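Local coordinates for PHD finger protein 14 (Danio rerio, PDB 7D86) that binds histone H3, preferring the unmodified form, through its PHD-zinc finger-PHD (PZP) module and represses PDGFRA expression, at residues H8-C13 with G33-E38; V71-E76 with G91-V96; V144-D149 with F181-K186. All blocks are in the same frame, centred on the assembly; numbering follows the deposited sequence.

Interaction 1 of 3, residues H8-C13 with G33-E38. With ZN (zinc ion), chain E.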
loop_
_atom_site.group_PDB
_atom_site.type_symbol
_atom_site.label_atom_id
_atom_site.label_comp_id
_atom_site.label_asym_id
_atom_site.label_seq_id
_atom_site.Cartn_x
_atom_site.Cartn_y
_atom_site.Cartn_z
ATOM N N HIS A 8 1.090 14.179 19.795
ATOM C CA HIS A 8 2.015 13.218 19.205
ATOM C C HIS A 8 1.438 12.611 17.932
ATOM O O HIS A 8 0.329 12.075 17.932
ATOM C CB HIS A 8 2.364 12.125 20.213
ATOM C CG HIS A 8 3.442 12.521 21.172
ATOM N ND1 HIS A 8 4.776 12.273 20.934
ATOM C CD2 HIS A 8 3.386 13.165 22.361
ATOM C CE1 HIS A 8 5.495 12.741 21.938
ATOM N NE2 HIS A 8 4.676 13.287 22.819
ATOM N N ILE A 9 2.213 12.684 16.855
ATOM C CA ILE A 9 1.727 12.448 15.500
ATOM C C ILE A 9 2.362 11.159 14.987
ATOM O O ILE A 9 3.538 11.140 14.604
ATOM C CB ILE A 9 2.038 13.631 14.578
ATOM C CG1 ILE A 9 1.350 14.899 15.089
ATOM C CG2 ILE A 9 1.598 13.337 13.160
ATOM C CD1 ILE A 9 -0.152 14.760 15.225
ATOM N N LEU A 10 1.586 10.078 14.977
ATOM C CA LEU A 10 1.950 8.865 14.260
ATOM C C LEU A 10 1.417 8.940 12.828
ATOM O O LEU A 10 0.535 9.740 12.511
ATOM C CB LEU A 10 1.400 7.622 14.967
ATOM C CG LEU A 10 1.936 7.274 16.369
ATOM C CD1 LEU A 10 1.227 6.048 16.928
ATOM C CD2 LEU A 10 3.436 7.044 16.343
ATOM N N ILE A 11 1.970 8.100 11.957
ATOM C CA ILE A 11 1.598 8.079 10.547
ATOM C C ILE A 11 1.084 6.696 10.187
ATOM O O ILE A 11 1.710 5.688 10.530
ATOM C CB ILE A 11 2.781 8.461 9.642
ATOM C CG1 ILE A 11 3.313 9.836 10.040
ATOM C CG2 ILE A 11 2.364 8.420 8.152
ATOM C CD1 ILE A 11 4.530 10.273 9.274
ATOM N N CYS A 12 -0.037 6.654 9.467
ATOM C CA CYS A 12 -0.562 5.412 8.912
ATOM C C CYS A 12 0.281 4.996 7.714
ATOM O O CYS A 12 0.437 5.766 6.763
ATOM C CB CYS A 12 -2.018 5.589 8.491
ATOM S SG CYS A 12 -2.661 4.118 7.672
ATOM N N CYS A 13 0.813 3.776 7.747
ATOM C CA CYS A 13 1.672 3.304 6.669
ATOM C C CYS A 13 0.887 2.878 5.430
ATOM O O CYS A 13 1.494 2.483 4.430
ATOM C CB CYS A 13 2.530 2.140 7.158
ATOM S SG CYS A 13 1.593 0.624 7.333
ATOM N N GLY A 33 6.357 -2.526 15.371
ATOM C CA GLY A 33 6.246 -1.081 15.383
ATOM C C GLY A 33 5.489 -0.466 14.222
ATOM O O GLY A 33 5.396 0.766 14.153
ATOM N N VAL A 34 4.944 -1.268 13.307
ATOM C CA VAL A 34 4.219 -0.693 12.178
ATOM C C VAL A 34 2.992 0.047 12.694
ATOM O O VAL A 34 2.393 -0.329 13.712
ATOM C CB VAL A 34 3.846 -1.785 11.161
ATOM C CG1 VAL A 34 2.695 -2.650 11.675
ATOM C CG2 VAL A 34 3.505 -1.164 9.806
ATOM N N THR A 35 2.622 1.123 12.006
ATOM C CA THR A 35 1.532 1.993 12.425
ATOM C C THR A 35 0.507 2.099 11.306
ATOM O O THR A 35 0.872 2.224 10.135
ATOM C CB THR A 35 2.047 3.389 12.790
ATOM O OG1 THR A 35 2.863 3.887 11.725
ATOM C CG2 THR A 35 2.869 3.340 14.073
ATOM N N VAL A 36 -0.773 2.055 11.672
ATOM C CA VAL A 36 -1.844 1.993 10.684
ATOM C C VAL A 36 -3.128 2.492 11.321
ATOM O O VAL A 36 -3.358 2.312 12.524
ATOM C CB VAL A 36 -1.993 0.553 10.128
ATOM C CG1 VAL A 36 -2.446 -0.413 11.230
ATOM C CG2 VAL A 36 -2.954 0.523 8.941
ATOM N N HIS A 37 -3.959 3.169 10.517
ATOM C CA HIS A 37 -5.331 3.447 10.905
ATOM C C HIS A 37 -6.069 2.139 11.144
ATOM O O HIS A 37 -5.924 1.183 10.375
ATOM C CB HIS A 37 -6.067 4.231 9.807
ATOM C CG HIS A 37 -5.719 5.688 9.731
ATOM N ND1 HIS A 37 -5.214 6.267 8.587
ATOM C CD2 HIS A 37 -5.856 6.689 10.633
ATOM C CE1 HIS A 37 -5.029 7.560 8.795
ATOM N NE2 HIS A 37 -5.410 7.842 10.029
ATOM N N GLU A 38 -6.866 2.100 12.215
ATOM C CA GLU A 38 -7.841 1.027 12.376
ATOM C C GLU A 38 -8.637 0.818 11.091
ATOM O O GLU A 38 -8.765 -0.309 10.598
ATOM C CB GLU A 38 -8.790 1.347 13.534
ATOM C CG GLU A 38 -8.176 1.270 14.914
ATOM C CD GLU A 38 -9.077 1.879 15.973
ATOM O OE1 GLU A 38 -9.826 2.823 15.645
ATOM O OE2 GLU A 38 -9.042 1.415 17.129
HETATM ZN ZN ZN E . -4.607 5.184 6.946
#

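Interaction 2 of 3, residues V71-E76 with G91-V96. With ZN (zinc ion), chain C.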
loop_
_atom_site.group_PDB
_atom_site.type_symbol
_atom_site.label_atom_id
_atom_site.label_comp_id
_atom_site.label_asym_id
_atom_site.label_seq_id
_atom_site.Cartn_x
_atom_site.Cartn_y
_atom_site.Cartn_z
ATOM N N VAL A 71 5.901 -14.173 11.132
ATOM C CA VAL A 71 6.631 -14.064 9.877
ATOM C C VAL A 71 6.983 -12.611 9.618
ATOM O O VAL A 71 6.257 -11.693 10.011
ATOM C CB VAL A 71 5.830 -14.632 8.684
ATOM C CG1 VAL A 71 5.841 -16.152 8.704
ATOM C CG2 VAL A 71 4.414 -14.113 8.723
ATOM N N SER A 72 8.120 -12.412 8.957
ATOM C CA SER A 72 8.418 -11.161 8.273
ATOM C C SER A 72 8.221 -11.429 6.792
ATOM O O SER A 72 9.141 -11.905 6.118
ATOM C CB SER A 72 9.842 -10.677 8.556
ATOM O OG SER A 72 9.972 -10.256 9.899
ATOM N N PRO A 73 7.041 -11.167 6.255
ATOM C CA PRO A 73 6.704 -11.680 4.929
ATOM C C PRO A 73 7.282 -10.807 3.825
ATOM O O PRO A 73 7.745 -9.690 4.046
ATOM C CB PRO A 73 5.176 -11.629 4.933
ATOM C CG PRO A 73 4.871 -10.408 5.750
ATOM C CD PRO A 73 5.954 -10.340 6.814
ATOM N N SER A 74 7.269 -11.363 2.622
ATOM C CA SER A 74 7.437 -10.603 1.394
ATOM C C SER A 74 6.084 -10.481 0.712
ATOM O O SER A 74 5.209 -11.331 0.886
ATOM C CB SER A 74 8.438 -11.278 0.452
ATOM O OG SER A 74 9.746 -11.261 1.005
ATOM N N CYS A 75 5.909 -9.411 -0.058
ATOM C CA CYS A 75 4.670 -9.213 -0.794
ATOM C C CYS A 75 4.710 -9.989 -2.102
ATOM O O CYS A 75 5.736 -10.027 -2.786
ATOM C CB CYS A 75 4.443 -7.722 -1.071
ATOM S SG CYS A 75 2.858 -7.359 -1.861
ATOM N N GLU A 76 3.585 -10.612 -2.453
ATOM C CA GLU A 76 3.490 -11.279 -3.744
ATOM C C GLU A 76 3.516 -10.297 -4.906
ATOM O O GLU A 76 3.736 -10.715 -6.049
ATOM C CB GLU A 76 2.208 -12.112 -3.815
ATOM C CG GLU A 76 2.178 -13.278 -2.821
ATOM C CD GLU A 76 3.324 -14.245 -3.040
ATOM O OE1 GLU A 76 3.506 -14.710 -4.188
ATOM O OE2 GLU A 76 4.050 -14.539 -2.066
ATOM N N GLY A 91 -2.382 -18.633 1.419
ATOM C CA GLY A 91 -1.391 -18.644 2.471
ATOM C C GLY A 91 -0.195 -17.745 2.257
ATOM O O GLY A 91 0.803 -17.900 2.962
ATOM N N ARG A 92 -0.249 -16.818 1.304
ATOM C CA ARG A 92 0.855 -15.902 1.079
ATOM C C ARG A 92 0.462 -14.529 1.606
ATOM O O ARG A 92 -0.573 -14.368 2.250
ATOM C CB ARG A 92 1.243 -15.900 -0.402
ATOM C CG ARG A 92 1.762 -17.265 -0.853
ATOM C CD ARG A 92 2.218 -17.267 -2.304
ATOM N NE ARG A 92 2.672 -18.590 -2.720
ATOM C CZ ARG A 92 1.856 -19.559 -3.116
ATOM N NH1 ARG A 92 2.343 -20.740 -3.476
ATOM N NH2 ARG A 92 0.547 -19.346 -3.148
ATOM N N TRP A 93 1.292 -13.526 1.338
ATOM C CA TRP A 93 1.145 -12.216 1.949
ATOM C C TRP A 93 1.225 -11.127 0.889
ATOM O O TRP A 93 1.978 -11.237 -0.084
ATOM C CB TRP A 93 2.220 -11.996 3.022
ATOM C CG TRP A 93 2.085 -12.982 4.144
ATOM C CD1 TRP A 93 2.632 -14.237 4.217
ATOM C CD2 TRP A 93 1.341 -12.797 5.349
ATOM N NE1 TRP A 93 2.271 -14.841 5.402
ATOM C CE2 TRP A 93 1.481 -13.977 6.115
ATOM C CE3 TRP A 93 0.579 -11.744 5.861
ATOM C CZ2 TRP A 93 0.882 -14.127 7.365
ATOM C CZ3 TRP A 93 -0.017 -11.894 7.091
ATOM C CH2 TRP A 93 0.138 -13.075 7.835
ATOM N N VAL A 94 0.420 -10.085 1.080
ATOM C CA VAL A 94 0.470 -8.889 0.245
ATOM C C VAL A 94 0.333 -7.657 1.132
ATOM O O VAL A 94 -0.313 -7.695 2.182
ATOM C CB VAL A 94 -0.632 -8.900 -0.846
ATOM C CG1 VAL A 94 -0.376 -10.008 -1.859
ATOM C CG2 VAL A 94 -2.007 -9.056 -0.219
ATOM N N HIS A 95 0.929 -6.545 0.694
ATOM C CA HIS A 95 0.665 -5.267 1.348
ATOM C C HIS A 95 -0.813 -4.917 1.256
ATOM O O HIS A 95 -1.469 -5.148 0.232
ATOM C CB HIS A 95 1.476 -4.129 0.710
ATOM C CG HIS A 95 2.942 -4.216 0.945
ATOM N ND1 HIS A 95 3.834 -4.536 -0.054
ATOM C CD2 HIS A 95 3.681 -4.035 2.067
ATOM C CE1 HIS A 95 5.057 -4.554 0.441
ATOM N NE2 HIS A 95 4.993 -4.249 1.725
ATOM N N VAL A 96 -1.342 -4.333 2.332
ATOM C CA VAL A 96 -2.654 -3.700 2.241
ATOM C C VAL A 96 -2.663 -2.678 1.108
ATOM O O VAL A 96 -3.608 -2.616 0.313
ATOM C CB VAL A 96 -3.036 -3.056 3.587
ATOM C CG1 VAL A 96 -4.227 -2.131 3.409
ATOM C CG2 VAL A 96 -3.321 -4.131 4.639
HETATM ZN ZN ZN C . 3.463 -5.056 -1.954
HETATM O O HOH W 1 4.174 -13.584 0.311
#

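Interaction 3 of 3, residues V144-D149 with F181-K186. With ZN (zinc ion), chain B.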
loop_
_atom_site.group_PDB
_atom_site.type_symbol
_atom_site.label_atom_id
_atom_site.label_comp_id
_atom_site.label_asym_id
_atom_site.label_seq_id
_atom_site.Cartn_x
_atom_site.Cartn_y
_atom_site.Cartn_z
ATOM N N VAL A 144 3.755 -7.045 -9.496
ATOM C CA VAL A 144 2.777 -6.462 -10.399
ATOM C C VAL A 144 2.901 -4.947 -10.319
ATOM O O VAL A 144 2.927 -4.379 -9.222
ATOM C CB VAL A 144 1.347 -6.924 -10.057
ATOM C CG1 VAL A 144 0.320 -6.211 -10.935
ATOM C CG2 VAL A 144 1.219 -8.427 -10.245
ATOM N N CYS A 145 3.011 -4.301 -11.474
ATOM C CA CYS A 145 3.048 -2.848 -11.531
ATOM C C CYS A 145 1.657 -2.294 -11.785
ATOM O O CYS A 145 0.811 -2.950 -12.399
ATOM C CB CYS A 145 3.988 -2.364 -12.637
ATOM S SG CYS A 145 5.737 -2.571 -12.296
ATOM N N ILE A 146 1.435 -1.068 -11.312
ATOM C CA ILE A 146 0.284 -0.267 -11.710
ATOM C C ILE A 146 0.803 0.828 -12.623
ATOM O O ILE A 146 2.019 1.009 -12.761
ATOM C CB ILE A 146 -0.457 0.343 -10.509
ATOM C CG1 ILE A 146 0.495 1.269 -9.743
ATOM C CG2 ILE A 146 -1.075 -0.754 -9.636
ATOM C CD1 ILE A 146 -0.147 1.990 -8.594
ATOM N N SER A 147 -0.103 1.592 -13.215
ATOM C CA SER A 147 0.292 2.656 -14.121
ATOM C C SER A 147 -0.278 3.987 -13.667
ATOM O O SER A 147 -1.194 4.051 -12.842
ATOM C CB SER A 147 -0.159 2.383 -15.548
ATOM O OG SER A 147 0.103 3.514 -16.363
ATOM N N CYS A 148 0.275 5.056 -14.243
ATOM C CA CYS A 148 -0.240 6.392 -13.988
ATOM C C CYS A 148 -1.665 6.495 -14.511
ATOM O O CYS A 148 -2.005 5.927 -15.554
ATOM C CB CYS A 148 0.656 7.443 -14.658
ATOM S SG CYS A 148 0.022 9.142 -14.628
ATOM N N ASP A 149 -2.504 7.233 -13.790
ATOM C CA ASP A 149 -3.919 7.328 -14.122
ATOM C C ASP A 149 -4.287 8.609 -14.862
ATOM O O ASP A 149 -5.472 8.844 -15.110
ATOM C CB ASP A 149 -4.761 7.201 -12.855
ATOM C CG ASP A 149 -4.842 5.769 -12.363
ATOM O OD1 ASP A 149 -5.065 4.870 -13.201
ATOM O OD2 ASP A 149 -4.651 5.542 -11.154
ATOM N N PHE A 181 -9.157 4.943 -5.552
ATOM C CA PHE A 181 -7.710 4.841 -5.429
ATOM C C PHE A 181 -7.063 5.055 -6.790
ATOM O O PHE A 181 -7.304 4.287 -7.722
ATOM C CB PHE A 181 -7.321 3.485 -4.846
ATOM C CG PHE A 181 -7.860 3.262 -3.470
ATOM C CD1 PHE A 181 -7.247 3.841 -2.373
ATOM C CD2 PHE A 181 -8.989 2.484 -3.270
ATOM C CE1 PHE A 181 -7.745 3.639 -1.095
ATOM C CE2 PHE A 181 -9.495 2.286 -2.002
ATOM C CZ PHE A 181 -8.865 2.870 -0.909
ATOM N N PHE A 182 -6.233 6.089 -6.903
ATOM C CA PHE A 182 -5.565 6.364 -8.162
ATOM C C PHE A 182 -4.131 6.800 -7.900
ATOM O O PHE A 182 -3.756 7.160 -6.779
ATOM C CB PHE A 182 -6.325 7.424 -8.982
ATOM C CG PHE A 182 -6.470 8.739 -8.280
ATOM C CD1 PHE A 182 -7.484 8.941 -7.357
ATOM C CD2 PHE A 182 -5.603 9.784 -8.558
ATOM C CE1 PHE A 182 -7.622 10.158 -6.712
ATOM C CE2 PHE A 182 -5.738 11.003 -7.918
ATOM C CZ PHE A 182 -6.747 11.190 -6.996
ATOM N N ALA A 183 -3.328 6.749 -8.956
ATOM C CA ALA A 183 -1.920 7.089 -8.877
ATOM C C ALA A 183 -1.491 7.844 -10.127
ATOM O O ALA A 183 -1.938 7.540 -11.235
ATOM C CB ALA A 183 -1.053 5.843 -8.725
ATOM N N TYR A 184 -0.586 8.801 -9.937
ATOM C CA TYR A 184 -0.023 9.607 -11.014
ATOM C C TYR A 184 1.490 9.480 -11.011
ATOM O O TYR A 184 2.118 9.457 -9.945
ATOM C CB TYR A 184 -0.380 11.089 -10.871
ATOM C CG TYR A 184 -1.838 11.451 -11.040
ATOM C CD1 TYR A 184 -2.635 10.833 -11.993
ATOM C CD2 TYR A 184 -2.410 12.433 -10.245
ATOM C CE1 TYR A 184 -3.974 11.186 -12.145
ATOM C CE2 TYR A 184 -3.730 12.793 -10.382
ATOM C CZ TYR A 184 -4.510 12.166 -11.329
ATOM O OH TYR A 184 -5.823 12.531 -11.435
ATOM N N CYS A 185 2.086 9.431 -12.198
ATOM C CA CYS A 185 3.540 9.468 -12.236
ATOM C C CYS A 185 4.025 10.839 -11.762
ATOM O O CYS A 185 3.235 11.766 -11.547
ATOM C CB CYS A 185 4.050 9.178 -13.646
ATOM S SG CYS A 185 3.662 10.504 -14.821
ATOM N N LYS A 186 5.344 10.976 -11.611
ATOM C CA LYS A 186 5.895 12.242 -11.127
ATOM C C LYS A 186 5.552 13.402 -12.055
ATOM O O LYS A 186 5.358 14.532 -11.595
ATOM C CB LYS A 186 7.410 12.143 -10.973
ATOM C CG LYS A 186 7.884 11.157 -9.915
ATOM C CD LYS A 186 9.400 11.177 -9.826
ATOM C CE LYS A 186 9.921 10.046 -8.955
ATOM N NZ LYS A 186 11.410 10.030 -8.895
HETATM ZN ZN ZN B . 1.694 10.017 -15.982
HETATM O O HOH W 2 -6.550 3.622 -10.960
#

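Interaction 1 of 3, residues H8-C13 with G33-E38
Cys12 and His37 meet at a zinc ion, bringing a thiolate from the loop 8-13 and an imidazole from strand 35-37 to two corners of the three-cysteine, one-histidine site of the first PHD finger. Cys12 SG binds the metal at 2.3 Å and His37 ND1 at 2.1 Å; Cys15 and Cys40 complete the site. The His37 ring stands obliquely to Cys12, whose CB lies 3.3 Å from His37 ND1. With SG anti to the backbone N (chi1 175°), the Cys12 sulfur swings toward the strand as well as the zinc and accepts a nearly straight hydrogen bond from His37 N (3.3 Å, 174° at the hydrogen). Val36 CG2 packs against the same sulfur. On the far side of the imidazole, His37 NE2 donates to Asn19 O, so both ring nitrogens are engaged and the ring's rotation is fixed.

One residue on, the two segments are pinned by a backbone bond: Cys13 N donates to Thr35 O at 2.8 Å. Thr35 suits its place because its two branches part: OG1 hydrogen-bonds to Ile11 O, at a separation too short to be trusted in detail, while CG2 turns to Leu10 CD1. Cys13 is not a ligand; its SG rests against Val34 CG2 at 3.6 Å as an apolar contact.

Chemically, the N-H reaching Cys12 SG would probably draw off some of the thiolate's negative charge, and the bond and the metal both restrain the sulfur, so backbone and zinc together fix the loop across the strand.

Interaction 2 of 3, residues V71-E76 with G91-V96
The zinc site of the C2HC pre-PHD finger is half built by this contact, with Cys75 SG bound to the metal at 2.4 Å and His95 ND1 at 2.0 Å; Cys78 and Cys98 supply the other ligands. Cys75 lies across the middle of strand 93-95, its CA nearest that of Val94, and its sulfur, anti to the backbone N (chi1 -175°), also accepts a hydrogen bond from His95 N at 3.3 Å. The imidazole is turned obliquely to Cys75 CB, and its NE2 is held by Asp82 O, which keeps ND1 facing the zinc.

Next to the metal, Glu76 N donates to Trp93 O (2.9 Å). Trp93 then spreads its indole beneath the loop: Pro73 CB sits over the five-membered ring, 3.9 Å from its centroid, in a CH-pi contact, which suits the flat, rigid flank of a proline ring. On the same face, toward the rim, Val71 CG2 reaches CZ2 of the six-membered ring.

Glu76 bends at chi2 (-60°), laying its carboxylate across the extended Arg92 chain, with OE2 3.3 Å from Arg92 CD. The planes of carboxylate and guanidinium are 60° apart. Glu76 OE1, 4.2 Å from Arg92 NE, lies well out of the guanidinium plane and no N-H points at it, so the two ends attract as charges without a salt bridge. Glu76 OE2 also hydrogen-bonds a water (2.6 Å) that meets Ser74 O and accepts from Trp93 N. With an alanine in place of Glu76, the water is likely to lose its carboxylate partner and Arg92 its nearby opposite charge.

Metal, amide and ring thus act together: the loop is fixed by coordination at one end and by apolar cover of the indole at the other, with a bridging water between.

Interaction 3 of 3, residues V144-D149 with F181-K186
Cys148 and Cys185 reach the same zinc ion, each sulfur bound at 2.3 Å, as two ligands of a three-cysteine, one-histidine site in the second PHD finger; Cys153 and His188 are the others. Around this first shell, Cys185 N donates to Cys148 SG at 3.2 Å, orienting the thiolate, while the edge of the Tyr184 ring lies beside the same sulfur.

Farther out, Asp149 grips Ala183 twice. Its N donates to Ala183 O (2.6 Å), and its OD2 takes Ala183 N on the anti side of the carboxylate at 2.8 Å. An aspartate suits this position because its short chain, with CG beside the backbone N (chi1 -76°), carries the carboxylate back to the strand; a water also donates to OD2. The Tyr184 ring presents its edge to the Asp149 carbonyl carbon, and Phe182 CD2 rests 3.8 Å above one face of that ring.

On the inner side the small Ala183 CB lets Ile146 CD1 come to 4.0 Å. Both side chains pack on Leu168 of strand 168-170, the antiparallel partner of 181-183, while strand 145-147 pairs with 156-158, so the contact joins two antiparallel strand pairs. Phe181 and Ile146 extend it to helix 96-101, where both meet Tyr101.

Overall arrangement
The three contacts follow one another along the chain, neither nested nor crossing. Interaction 1 closes the loop from the N-terminal segment to strand 35-37 in the first PHD finger; interaction 2 closes a shorter one in the C2HC finger; interaction 3, with 31 residues between its segments, closes the longest, in the second PHD finger. Their centres lie 19 to 23 Å apart, and interactions 1 and 3 fall on opposite sides of the chain's centre. Helix 191-204 packs on Ile11 and Cys13 of interaction 1, and Gln163 hydrogen-bonds Cys13 O there; Tyr126 touches both Glu76 and Val144 and so lies between interactions 2 and 3.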